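PDB 3EEY: putative rRNA methylase from Clostridium thermocellum ATCC 27405, which binds S-adenosylmethionine and probably transfers its methyl group to a substrate presumed to be ribosomal RNA. Local coordinates for residues K95-N100 against S123-L128; T25-T30 against Q84-Y89; F39-V44 against G48-F53; H13-M18 against P180-I185. All coordinates share one frame; numbering follows the deposited sequence. Where two conformers were deposited one is given.

Contact 1 (K95-N100 against S123-L128); sequences KAVMFN and SKAMEL. With SAM (S-adenosylmethionine), chain K.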
# COMPACT_ATOMS: atom_id res chain seq x y z
N LYS A 95 -12.47 4.02 -16.42
CA LYS A 95 -12.42 3.32 -15.14
C LYS A 95 -11.02 3.34 -14.53
O LYS A 95 -10.88 3.47 -13.31
CB LYS A 95 -12.91 1.87 -15.29
CG LYS A 95 -13.26 1.17 -13.98
CD LYS A 95 -14.49 1.78 -13.31
CE LYS A 95 -15.18 0.79 -12.39
NZ LYS A 95 -15.83 -0.32 -13.15
N ALA A 96 -10.00 3.23 -15.37
CA ALA A 96 -8.63 3.13 -14.89
C ALA A 96 -7.62 3.71 -15.86
O ALA A 96 -7.86 3.73 -17.06
CB ALA A 96 -8.28 1.69 -14.55
N VAL A 97 -6.51 4.21 -15.32
CA VAL A 97 -5.38 4.68 -16.12
C VAL A 97 -4.10 4.15 -15.49
O VAL A 97 -3.93 4.22 -14.28
CB VAL A 97 -5.32 6.23 -16.22
CG1 VAL A 97 -4.32 6.68 -17.29
CG2 VAL A 97 -6.67 6.84 -16.54
N MET A 98 -3.21 3.59 -16.30
CA MET A 98 -1.94 3.10 -15.80
C MET A 98 -0.79 3.97 -16.30
O MET A 98 -0.65 4.22 -17.50
CB MET A 98 -1.72 1.62 -16.17
CG MET A 98 -2.75 0.63 -15.61
SD MET A 98 -2.41 -1.11 -16.02
CE MET A 98 -1.31 -1.62 -14.74
N PHE A 99 0.03 4.46 -15.36
CA PHE A 99 1.28 5.15 -15.68
C PHE A 99 2.46 4.32 -15.22
O PHE A 99 2.48 3.81 -14.09
CB PHE A 99 1.35 6.51 -14.97
CG PHE A 99 0.48 7.55 -15.58
CD1 PHE A 99 0.98 8.41 -16.55
CD2 PHE A 99 -0.84 7.69 -15.18
CE1 PHE A 99 0.17 9.39 -17.10
CE2 PHE A 99 -1.65 8.66 -15.72
CZ PHE A 99 -1.16 9.50 -16.69
N ASN A 100 3.44 4.20 -16.10
CA ASN A 100 4.69 3.54 -15.77
C ASN A 100 5.82 4.48 -16.17
O ASN A 100 6.13 4.62 -17.35
CB ASN A 100 4.76 2.22 -16.53
CG ASN A 100 5.52 1.16 -15.79
OD1 ASN A 100 6.74 1.11 -15.85
ND2 ASN A 100 4.80 0.29 -15.09
N SER A 123 -3.47 15.22 -14.55
CA SER A 123 -4.65 16.10 -14.46
C SER A 123 -5.75 15.67 -15.42
O SER A 123 -6.93 15.64 -15.04
CB SER A 123 -4.29 17.56 -14.76
OG SER A 123 -3.02 17.89 -14.23
N LYS A 124 -5.36 15.34 -16.65
CA LYS A 124 -6.29 14.90 -17.69
C LYS A 124 -6.94 13.58 -17.31
O LYS A 124 -8.15 13.41 -17.45
CB LYS A 124 -5.59 14.77 -19.06
CG LYS A 124 -5.02 16.07 -19.66
CD LYS A 124 -5.98 17.25 -19.55
CE LYS A 124 -5.63 18.41 -20.48
NZ LYS A 124 -4.22 18.45 -20.94
N ALA A 125 -6.12 12.65 -16.81
CA ALA A 125 -6.60 11.35 -16.36
C ALA A 125 -7.55 11.49 -15.17
O ALA A 125 -8.56 10.80 -15.11
CB ALA A 125 -5.44 10.44 -16.00
N MET A 126 -7.22 12.39 -14.23
CA MET A 126 -8.07 12.65 -13.07
C MET A 126 -9.43 13.23 -13.46
O MET A 126 -10.45 12.89 -12.86
CB MET A 126 -7.36 13.53 -12.02
CG MET A 126 -6.48 12.76 -11.03
SD MET A 126 -5.70 13.70 -9.68
CE MET A 126 -4.32 14.43 -10.54
N GLU A 127 -9.45 14.10 -14.48
CA GLU A 127 -10.69 14.64 -15.04
C GLU A 127 -11.53 13.55 -15.72
O GLU A 127 -12.74 13.49 -15.54
CB GLU A 127 -10.39 15.77 -16.04
CG GLU A 127 -10.18 17.14 -15.40
CD GLU A 127 -9.33 18.08 -16.24
OE1 GLU A 127 -9.33 17.95 -17.49
OE2 GLU A 127 -8.66 18.95 -15.65
N LEU A 128 -10.85 12.70 -16.49
CA LEU A 128 -11.50 11.63 -17.26
C LEU A 128 -12.02 10.47 -16.44
O LEU A 128 -12.86 9.71 -16.92
CB LEU A 128 -10.54 11.11 -18.34
CG LEU A 128 -10.41 11.90 -19.65
CD1 LEU A 128 -9.24 11.41 -20.47
CD2 LEU A 128 -11.70 11.83 -20.46
N SAM K . 4.21 -0.13 -19.34
CA SAM K . 5.42 -0.20 -20.23
C SAM K . 5.75 -1.64 -20.63
O SAM K . 6.87 -1.96 -21.05
OXT SAM K . 4.90 -2.52 -20.55
CB SAM K . 6.60 0.53 -19.59
CG SAM K . 6.58 2.03 -19.86
SD SAM K . 8.23 2.76 -20.02
CE SAM K . 8.77 2.72 -18.29
C5' SAM K . 7.79 4.50 -20.29
C4' SAM K . 7.20 4.69 -21.69
O4' SAM K . 6.51 5.92 -21.79
C3' SAM K . 8.27 4.69 -22.78
O3' SAM K . 7.89 3.76 -23.78
C2' SAM K . 8.27 6.10 -23.33
O2' SAM K . 8.56 6.17 -24.71
C1' SAM K . 6.85 6.55 -23.01
N9 SAM K . 6.69 8.01 -22.92
C8 SAM K . 7.64 8.97 -22.63
N7 SAM K . 7.04 10.18 -22.66
C5 SAM K . 5.73 10.01 -22.96
C6 SAM K . 4.67 10.89 -23.13
N6 SAM K . 4.81 12.21 -22.98
N1 SAM K . 3.43 10.38 -23.46
C2 SAM K . 3.22 9.03 -23.63
N3 SAM K . 4.27 8.17 -23.45
C4 SAM K . 5.50 8.65 -23.13
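Helix-on-sheet packing in a Rossmann-like methyltransferase domain is seen here in miniature, with Val97 and Phe99 of strand 94-101 receiving Ala125 from helix 115-128. The helix offers a single methyl group to a shallow seat built by two alternate strand residues, which share one face of the sheet. Ala125 CB lies 3.8 Å from Val97 CG2 and 4.1 Å from Val97 CG1, so both branches of the valine bear on it. With CG1 anti to the backbone N (chi1 -168°) and CG2 beside that N, the fork of Val97 opens toward the helix. Phe99 closes the seat differently: its ring brings CE2 to 4.2 Å from Ala125 CB, and the methyl sits at the ring edge, close to the ring plane. The small alanine lets the helix backbone come close, with the CA atoms of Val97 and Ala125 6.8 Å apart. One residue beyond Phe99 the strand reaches the cofactor. Asn100 O is 3.4 Å from SAM CE, the methyl carbon on the sulfonium, and Asn100 OD1 is 3.6 Å from the same carbon, so the strand end places two oxygens beside the methyl that would probably be transferred. Phe99 meets the ring of His83, a cofactor-binding residue, with the planes at about 60°. The other strand face, through Ala96 and Met98, packs on helices 8-19 and 35-44, while strands 25-28 and 133-139 flank strand 94-101, leaving this contact inside a three-layer alpha-beta-alpha sandwich.

Contact 2 (T25-T30 against Q84-Y89); sequences TVVDAT and QNMDKY. With SAM (S-adenosylmethionine), chain K.
Met86 is the residue of 84-89 that touches Val27 and Ala29, but the segment begins with a cofactor contact. Gln84 OE1 accepts a hydrogen bond from the adenine amino group, SAM N6, at 3.1 Å and nearly straight (171° at the hydrogen). Its chain, bent at chi2 (-90°), turns the amide back to the exocyclic amine. Asn85 follows; its O receives Lys88 N at 3.1 Å. Met86 then points inward, and only its terminal methyl does the touching: Met86 CE is 4.1 Å from Ala29 CB and 4.4 Å from Val27 CG1. The chain runs extended through chi2 and kinks at chi3, which brings CE up against both apolar groups. Val27 is near the carboxyl end of strand 25-28 and Ala29 just past it, in the region that corresponds to the first conserved motif of class I methyltransferases, and the chain leaves the strand there to wrap the cofactor. The exit is shaped by an Asx turn: Asp28 OD1 takes Thr30 N at 3.3 Å, the N-H arriving from above the carboxylate plane rather than within it. With the turn so formed, Thr30 O accepts the amino group of the methionine moiety, SAM N, at 3.1 Å, and Ala29 O takes His83 ND1. Thus the two segments grip the cofactor near both ends, Gln84 at the base and Thr30 at the amino acid. Beyond Met86, Asp87 packs beside Lys124 of helix 115-128. Tyr89 completes the segment, its backbone N bonded to Met86 O at 3.3 Å and its OH to Asp81 OD2.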
# COMPACT_ATOMS: atom_id res chain seq x y z
N THR A 25 -13.90 1.13 -20.01
CA THR A 25 -12.94 1.85 -20.83
C THR A 25 -11.75 2.21 -19.94
O THR A 25 -11.92 2.84 -18.90
CB THR A 25 -13.56 3.09 -21.52
OG1 THR A 25 -14.62 2.67 -22.37
CG2 THR A 25 -12.52 3.83 -22.36
N VAL A 26 -10.56 1.79 -20.36
CA VAL A 26 -9.34 1.97 -19.58
C VAL A 26 -8.25 2.59 -20.46
O VAL A 26 -8.37 2.60 -21.68
CB VAL A 26 -8.85 0.63 -18.94
CG1 VAL A 26 -9.89 0.06 -17.97
CG2 VAL A 26 -8.49 -0.41 -20.00
N VAL A 27 -7.20 3.12 -19.83
CA VAL A 27 -6.09 3.76 -20.54
C VAL A 27 -4.74 3.22 -20.06
O VAL A 27 -4.49 3.10 -18.87
CB VAL A 27 -6.08 5.33 -20.36
CG1 VAL A 27 -5.07 5.97 -21.29
CG2 VAL A 27 -7.46 5.93 -20.61
N ASP A 28 -3.87 2.88 -21.02
CA ASP A 28 -2.46 2.67 -20.75
C ASP A 28 -1.77 3.93 -21.24
O ASP A 28 -1.65 4.15 -22.44
CB ASP A 28 -1.95 1.42 -21.47
CG ASP A 28 -0.51 1.06 -21.09
OD1 ASP A 28 0.16 1.85 -20.39
OD2 ASP A 28 -0.05 -0.02 -21.51
N ALA A 29 -1.34 4.78 -20.31
CA ALA A 29 -0.77 6.07 -20.66
C ALA A 29 0.69 6.00 -21.09
O ALA A 29 1.23 6.98 -21.62
CB ALA A 29 -0.94 7.05 -19.52
N THR A 30 1.33 4.86 -20.87
CA THR A 30 2.74 4.67 -21.19
C THR A 30 2.91 3.26 -21.76
O THR A 30 3.26 2.34 -21.03
CB THR A 30 3.64 4.82 -19.92
OG1 THR A 30 3.07 4.08 -18.84
CG2 THR A 30 3.77 6.27 -19.48
N GLN A 84 -0.21 13.50 -22.18
CA GLN A 84 -0.70 14.84 -21.83
C GLN A 84 -1.84 15.32 -22.74
O GLN A 84 -2.57 16.23 -22.38
CB GLN A 84 0.45 15.86 -21.82
CG GLN A 84 1.07 16.18 -23.17
CD GLN A 84 2.23 15.27 -23.54
OE1 GLN A 84 2.34 14.15 -23.04
NE2 GLN A 84 3.10 15.75 -24.41
N ASN A 85 -1.99 14.68 -23.90
CA ASN A 85 -3.02 15.03 -24.87
C ASN A 85 -4.16 14.01 -24.93
O ASN A 85 -4.88 13.97 -25.92
CB ASN A 85 -2.41 15.18 -26.27
CG ASN A 85 -1.33 16.24 -26.34
OD1 ASN A 85 -1.50 17.36 -25.85
ND2 ASN A 85 -0.22 15.90 -26.98
N MET A 86 -4.32 13.22 -23.87
CA MET A 86 -5.28 12.10 -23.86
C MET A 86 -6.74 12.54 -23.98
O MET A 86 -7.59 11.77 -24.43
CB MET A 86 -5.05 11.13 -22.67
CG MET A 86 -5.56 11.58 -21.29
SD MET A 86 -5.57 10.31 -19.99
CE MET A 86 -3.82 9.93 -19.91
N ASP A 87 -7.01 13.79 -23.60
CA ASP A 87 -8.36 14.36 -23.66
C ASP A 87 -8.86 14.65 -25.08
O ASP A 87 -10.06 14.80 -25.31
CB ASP A 87 -8.44 15.63 -22.80
CG ASP A 87 -7.44 16.69 -23.21
OD1 ASP A 87 -6.31 16.35 -23.63
OD2 ASP A 87 -7.76 17.89 -23.09
N LYS A 88 -7.92 14.74 -26.03
CA LYS A 88 -8.24 14.93 -27.45
C LYS A 88 -8.82 13.67 -28.10
O LYS A 88 -9.43 13.74 -29.17
CB LYS A 88 -7.00 15.38 -28.22
CG LYS A 88 -6.50 16.76 -27.85
CD LYS A 88 -5.21 17.12 -28.56
CE LYS A 88 -4.70 18.45 -28.07
NZ LYS A 88 -3.33 18.76 -28.56
N TYR A 89 -8.63 12.52 -27.46
CA TYR A 89 -8.96 11.24 -28.07
C TYR A 89 -10.04 10.52 -27.30
O TYR A 89 -10.69 9.61 -27.83
CB TYR A 89 -7.70 10.38 -28.15
CG TYR A 89 -6.56 11.00 -28.92
CD1 TYR A 89 -6.44 10.81 -30.30
CD2 TYR A 89 -5.59 11.76 -28.26
CE1 TYR A 89 -5.38 11.38 -31.01
CE2 TYR A 89 -4.53 12.33 -28.96
CZ TYR A 89 -4.43 12.14 -30.33
OH TYR A 89 -3.38 12.69 -31.03
N SAM K . 4.21 -0.13 -19.34
CA SAM K . 5.42 -0.20 -20.23
C SAM K . 5.75 -1.64 -20.63
O SAM K . 6.87 -1.96 -21.05
OXT SAM K . 4.90 -2.52 -20.55
CB SAM K . 6.60 0.53 -19.59
CG SAM K . 6.58 2.03 -19.86
SD SAM K . 8.23 2.76 -20.02
CE SAM K . 8.77 2.72 -18.29
C5' SAM K . 7.79 4.50 -20.29
C4' SAM K . 7.20 4.69 -21.69
O4' SAM K . 6.51 5.92 -21.79
C3' SAM K . 8.27 4.69 -22.78
O3' SAM K . 7.89 3.76 -23.78
C2' SAM K . 8.27 6.10 -23.33
O2' SAM K . 8.56 6.17 -24.71
C1' SAM K . 6.85 6.55 -23.01
N9 SAM K . 6.69 8.01 -22.92
C8 SAM K . 7.64 8.97 -22.63
N7 SAM K . 7.04 10.18 -22.66
C5 SAM K . 5.73 10.01 -22.96
C6 SAM K . 4.67 10.89 -23.13
N6 SAM K . 4.81 12.21 -22.98
N1 SAM K . 3.43 10.38 -23.46
C2 SAM K . 3.22 9.03 -23.63
N3 SAM K . 4.27 8.17 -23.45
C4 SAM K . 5.50 8.65 -23.13

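Contact 3 (F39-V44 against G48-F53); sequences FLASLV and GRVFGF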
# COMPACT_ATOMS: atom_id res chain seq x y z
N PHE A 39 -2.39 -6.69 -20.57
CA PHE A 39 -3.01 -6.90 -19.27
C PHE A 39 -4.38 -6.21 -19.15
O PHE A 39 -5.36 -6.82 -18.72
CB PHE A 39 -2.06 -6.43 -18.15
CG PHE A 39 -2.71 -6.27 -16.81
CD1 PHE A 39 -3.13 -7.38 -16.10
CD2 PHE A 39 -2.89 -5.01 -16.25
CE1 PHE A 39 -3.73 -7.24 -14.85
CE2 PHE A 39 -3.48 -4.87 -15.01
CZ PHE A 39 -3.91 -5.98 -14.31
N LEU A 40 -4.45 -4.93 -19.53
CA LEU A 40 -5.70 -4.18 -19.54
C LEU A 40 -6.73 -4.73 -20.53
O LEU A 40 -7.93 -4.78 -20.24
CB LEU A 40 -5.44 -2.70 -19.82
CG LEU A 40 -4.87 -1.84 -18.69
CD1 LEU A 40 -4.40 -0.49 -19.23
CD2 LEU A 40 -5.85 -1.64 -17.55
N ALA A 41 -6.24 -5.17 -21.70
CA ALA A 41 -7.07 -5.76 -22.74
C ALA A 41 -7.75 -7.07 -22.31
O ALA A 41 -8.91 -7.32 -22.66
CB ALA A 41 -6.26 -5.97 -24.01
N SER A 42 -7.03 -7.89 -21.55
CA SER A 42 -7.57 -9.17 -21.08
C SER A 42 -8.62 -9.00 -19.99
O SER A 42 -9.55 -9.81 -19.89
CB SER A 42 -6.44 -10.06 -20.56
OG SER A 42 -5.90 -9.53 -19.36
N LEU A 43 -8.48 -7.95 -19.18
CA LEU A 43 -9.43 -7.67 -18.10
C LEU A 43 -10.74 -7.12 -18.62
O LEU A 43 -11.80 -7.29 -18.01
CB LEU A 43 -8.86 -6.64 -17.13
CG LEU A 43 -7.68 -6.98 -16.23
CD1 LEU A 43 -7.46 -5.81 -15.32
CD2 LEU A 43 -7.91 -8.25 -15.41
N VAL A 44 -10.66 -6.44 -19.75
CA VAL A 44 -11.75 -5.61 -20.23
C VAL A 44 -12.68 -6.34 -21.20
O VAL A 44 -13.84 -5.95 -21.37
CB VAL A 44 -11.17 -4.28 -20.77
CG1 VAL A 44 -11.04 -4.28 -22.29
CG2 VAL A 44 -11.98 -3.15 -20.29
N GLY A 48 -15.11 -4.15 -24.21
CA GLY A 48 -14.38 -3.07 -23.56
C GLY A 48 -13.45 -2.35 -24.52
O GLY A 48 -13.29 -2.76 -25.67
N ARG A 49 -12.82 -1.29 -24.03
CA ARG A 49 -11.93 -0.48 -24.84
C ARG A 49 -10.68 -0.06 -24.06
O ARG A 49 -10.78 0.38 -22.93
CB ARG A 49 -12.68 0.74 -25.41
CG ARG A 49 -11.85 1.78 -26.18
CD ARG A 49 -11.15 1.23 -27.43
NE ARG A 49 -12.06 0.44 -28.27
CZ ARG A 49 -11.71 -0.15 -29.41
NH1 ARG A 49 -10.47 -0.06 -29.87
NH2 ARG A 49 -12.62 -0.85 -30.09
N VAL A 50 -9.52 -0.23 -24.68
CA VAL A 50 -8.25 0.22 -24.13
C VAL A 50 -7.63 1.28 -25.05
O VAL A 50 -7.44 1.04 -26.24
CB VAL A 50 -7.23 -0.95 -24.01
CG1 VAL A 50 -5.92 -0.48 -23.36
CG2 VAL A 50 -7.83 -2.13 -23.26
N PHE A 51 -7.34 2.45 -24.49
CA PHE A 51 -6.58 3.46 -25.20
C PHE A 51 -5.12 3.38 -24.77
O PHE A 51 -4.82 3.40 -23.58
CB PHE A 51 -7.13 4.87 -24.93
CG PHE A 51 -8.46 5.13 -25.58
CD1 PHE A 51 -8.53 5.56 -26.91
CD2 PHE A 51 -9.65 4.96 -24.87
CE1 PHE A 51 -9.76 5.81 -27.52
CE2 PHE A 51 -10.88 5.21 -25.47
CZ PHE A 51 -10.94 5.64 -26.80
N GLY A 52 -4.23 3.26 -25.74
CA GLY A 52 -2.80 3.19 -25.47
C GLY A 52 -2.05 4.35 -26.08
O GLY A 52 -2.36 4.78 -27.19
N PHE A 53 -1.07 4.86 -25.35
CA PHE A 53 -0.32 6.05 -25.75
C PHE A 53 1.17 5.81 -25.65
O PHE A 53 1.64 5.20 -24.68
CB PHE A 53 -0.66 7.24 -24.83
CG PHE A 53 -2.04 7.79 -25.02
CD1 PHE A 53 -2.29 8.79 -25.96
CD2 PHE A 53 -3.10 7.32 -24.26
CE1 PHE A 53 -3.57 9.31 -26.15
CE2 PHE A 53 -4.39 7.83 -24.44
CZ PHE A 53 -4.62 8.82 -25.39
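Val50 carries the meeting of helix 39-44 with strand 49-53, touching Leu40, Ala41 and Val44. Its CA-CB bond points at the helix, and at CB the chain forks into two methyls with different duties. CG1, anti to the backbone N (chi1 -177°), runs alongside Leu40 and comes 4.2 Å from Leu40 CB. CG2, beside the backbone N, presses against the helix backbone itself: Ala41 CA is 3.7 Å away and Leu40 C 3.9 Å. From the next turn of the helix, Val44 CG1 approaches CG2 to 4.0 Å, so this methyl meets both the main chain and a valine branch on its helix-facing side. Val44 then works toward the start of the strand, where its CG1 lies 3.8 Å from Gly48 CA. Its chi1 of 99° falls away from a staggered value, which hints at mild strain where helix and strand converge. Gly48 fits this narrow point because it has no CB; Val44 O occupies the direction in which one would project. Along the outer side of the helix, Ser42 OG donates to Phe39 O at 2.8 Å, tying its hydroxyl to the turn before. The segment axes pass 8.2 Å apart and run almost antiparallel, at 166°. Leu40 and Val50 also pack on Val26 of the neighbouring strand, and Ala41 reaches Val76. Helix down, short turn, strand up: this is the second half of the beta-alpha-beta unit formed by strand 25-28, helix 35-44 and strand 49-53, a building block of the Rossmann-like fold.

Contact 4 (H13-M18 against P180-I185); sequences HDYIKM and PILVCI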
# COMPACT_ATOMS: atom_id res chain seq x y z
N HIS A 13 -0.89 -3.96 -10.83
CA HIS A 13 -1.78 -4.93 -11.47
C HIS A 13 -2.88 -5.44 -10.54
O HIS A 13 -4.03 -5.58 -10.96
CB HIS A 13 -0.95 -6.10 -11.99
CG HIS A 13 -0.17 -5.78 -13.23
ND1 HIS A 13 -0.22 -6.56 -14.36
CD2 HIS A 13 0.68 -4.76 -13.51
CE1 HIS A 13 0.57 -6.04 -15.28
NE2 HIS A 13 1.12 -4.95 -14.79
N ASP A 14 -2.53 -5.71 -9.28
CA ASP A 14 -3.49 -6.13 -8.26
C ASP A 14 -4.57 -5.08 -7.98
O ASP A 14 -5.74 -5.43 -7.82
CB ASP A 14 -2.78 -6.50 -6.95
CG ASP A 14 -2.08 -7.85 -7.01
OD1 ASP A 14 -2.16 -8.55 -8.05
OD2 ASP A 14 -1.46 -8.24 -6.00
N TYR A 15 -4.16 -3.81 -7.91
CA TYR A 15 -5.08 -2.69 -7.75
C TYR A 15 -5.98 -2.49 -8.96
O TYR A 15 -7.15 -2.13 -8.80
CB TYR A 15 -4.31 -1.39 -7.46
CG TYR A 15 -4.00 -1.18 -5.99
CD1 TYR A 15 -2.73 -1.44 -5.48
CD2 TYR A 15 -4.98 -0.73 -5.11
CE1 TYR A 15 -2.44 -1.26 -4.13
CE2 TYR A 15 -4.70 -0.53 -3.76
CZ TYR A 15 -3.43 -0.80 -3.27
OH TYR A 15 -3.14 -0.62 -1.94
N ILE A 16 -5.45 -2.73 -10.15
CA ILE A 16 -6.22 -2.60 -11.38
C ILE A 16 -7.27 -3.71 -11.49
O ILE A 16 -8.42 -3.44 -11.83
CB ILE A 16 -5.30 -2.51 -12.66
CG1 ILE A 16 -4.49 -1.19 -12.69
CG2 ILE A 16 -6.09 -2.65 -13.93
CD1 ILE A 16 -5.30 0.10 -12.78
N LYS A 17 -6.88 -4.94 -11.17
CA LYS A 17 -7.80 -6.09 -11.10
C LYS A 17 -9.00 -5.88 -10.16
O LYS A 17 -10.10 -6.33 -10.46
CB LYS A 17 -7.05 -7.36 -10.69
CG LYS A 17 -6.46 -8.18 -11.84
CD LYS A 17 -5.19 -8.92 -11.42
CE LYS A 17 -5.34 -9.72 -10.12
NZ LYS A 17 -5.31 -11.19 -10.33
N MET A 18 -8.77 -5.19 -9.03
CA MET A 18 -9.81 -4.81 -8.06
C MET A 18 -10.90 -3.92 -8.66
O MET A 18 -12.06 -4.00 -8.28
CB MET A 18 -9.21 -4.02 -6.89
CG MET A 18 -8.61 -4.82 -5.73
SD MET A 18 -7.74 -3.71 -4.58
CE MET A 18 -9.10 -2.99 -3.66
N PRO A 180 11.23 0.92 -7.03
CA PRO A 180 10.10 1.65 -7.62
C PRO A 180 8.95 1.92 -6.64
O PRO A 180 8.64 1.09 -5.79
CB PRO A 180 9.64 0.72 -8.76
CG PRO A 180 10.86 -0.07 -9.10
CD PRO A 180 11.57 -0.29 -7.81
N ILE A 181 8.37 3.10 -6.77
CA ILE A 181 7.31 3.58 -5.89
C ILE A 181 5.95 3.45 -6.56
O ILE A 181 5.82 3.78 -7.72
CB ILE A 181 7.60 5.05 -5.52
CG1 ILE A 181 8.77 5.11 -4.54
CG2 ILE A 181 6.37 5.74 -4.94
CD1 ILE A 181 9.34 6.51 -4.36
N LEU A 182 4.94 2.97 -5.83
CA LEU A 182 3.56 2.93 -6.33
C LEU A 182 2.67 4.03 -5.75
O LEU A 182 2.51 4.13 -4.55
CB LEU A 182 2.92 1.57 -6.04
CG LEU A 182 1.45 1.42 -6.46
CD1 LEU A 182 1.26 1.49 -7.98
CD2 LEU A 182 0.87 0.14 -5.92
N VAL A 183 2.07 4.83 -6.63
CA VAL A 183 1.04 5.78 -6.22
C VAL A 183 -0.31 5.31 -6.77
O VAL A 183 -0.43 4.98 -7.94
CB VAL A 183 1.37 7.23 -6.63
CG1 VAL A 183 0.33 8.18 -6.12
CG2 VAL A 183 2.72 7.66 -6.06
N CYS A 184 -1.31 5.24 -5.90
CA CYS A 184 -2.67 4.91 -6.30
C CYS A 184 -3.56 6.11 -6.08
O CYS A 184 -3.65 6.62 -4.97
CB CYS A 184 -3.20 3.73 -5.48
SG CYS A 184 -2.44 2.18 -5.89
N ILE A 185 -4.21 6.58 -7.14
CA ILE A 185 -5.16 7.68 -7.07
C ILE A 185 -6.55 7.15 -7.35
O ILE A 185 -6.79 6.58 -8.40
CB ILE A 185 -4.83 8.78 -8.11
CG1 ILE A 185 -3.35 9.19 -8.02
CG2 ILE A 185 -5.76 9.98 -7.94
CD1 ILE A 185 -2.82 9.80 -9.27
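The Tyr15 ring takes Cys184 SG over one face and Leu182 CD2 from an oblique direction. The sulfur stands 3.6 Å from the ring centroid and only 11° off the normal, a sulfur-aromatic contact centred on the face. Its closest ring atoms, Tyr15 CG and CD1, are both 3.7 Å from SG. The thiol gets there because SG lies anti to the carbonyl carbon (chi1 -71°), which lifts it off the strand toward the helix. Two residues earlier on the same strand face, Leu182 CD2 reaches Tyr15 CD1 and CE1, each at 4.0 Å, so that leucine and cysteine, on the same face of the strand, both meet the ring. The phenol does not turn loose at its far end: Tyr15 OH is hydrogen-bonded to Gln168 NE2 on the adjacent strand 165-172. Nearby on the helix, His13 stacks on Phe39, and its NE2 is bonded to Asp36 OD1, of the cofactor site. Ile5 of the second subunit also packs on Cys184. Helix 8-19 thus lies across strand 181-187, the antiparallel strand between 133-139 and 165-172 that, in the order 3-2-1-4-5-7-6, marks the class I methyltransferase fold.

Overall arrangement
From the N terminus, helix 8-19 opens the longest loop, which contact 4 closes only when strand 181-187 arrives; the other three contacts all nest within it. Contact 2 opens next, at strand 25-28, and encloses contact 3, a short closure from helix 35-44 to strand 49-53, before ending at 84-89. Contact 1 then follows in series, from strand 94-101 to helix 115-128. No loops cross. Contacts 3 and 4 lie on one sheet face and meet where Ile16 packs on Phe39, Leu40 and Leu43. Contacts 1 and 2 share the other face and both reach the cofactor, joined by neighbouring strands and by Asn100 N bonded to Thr30 OG1.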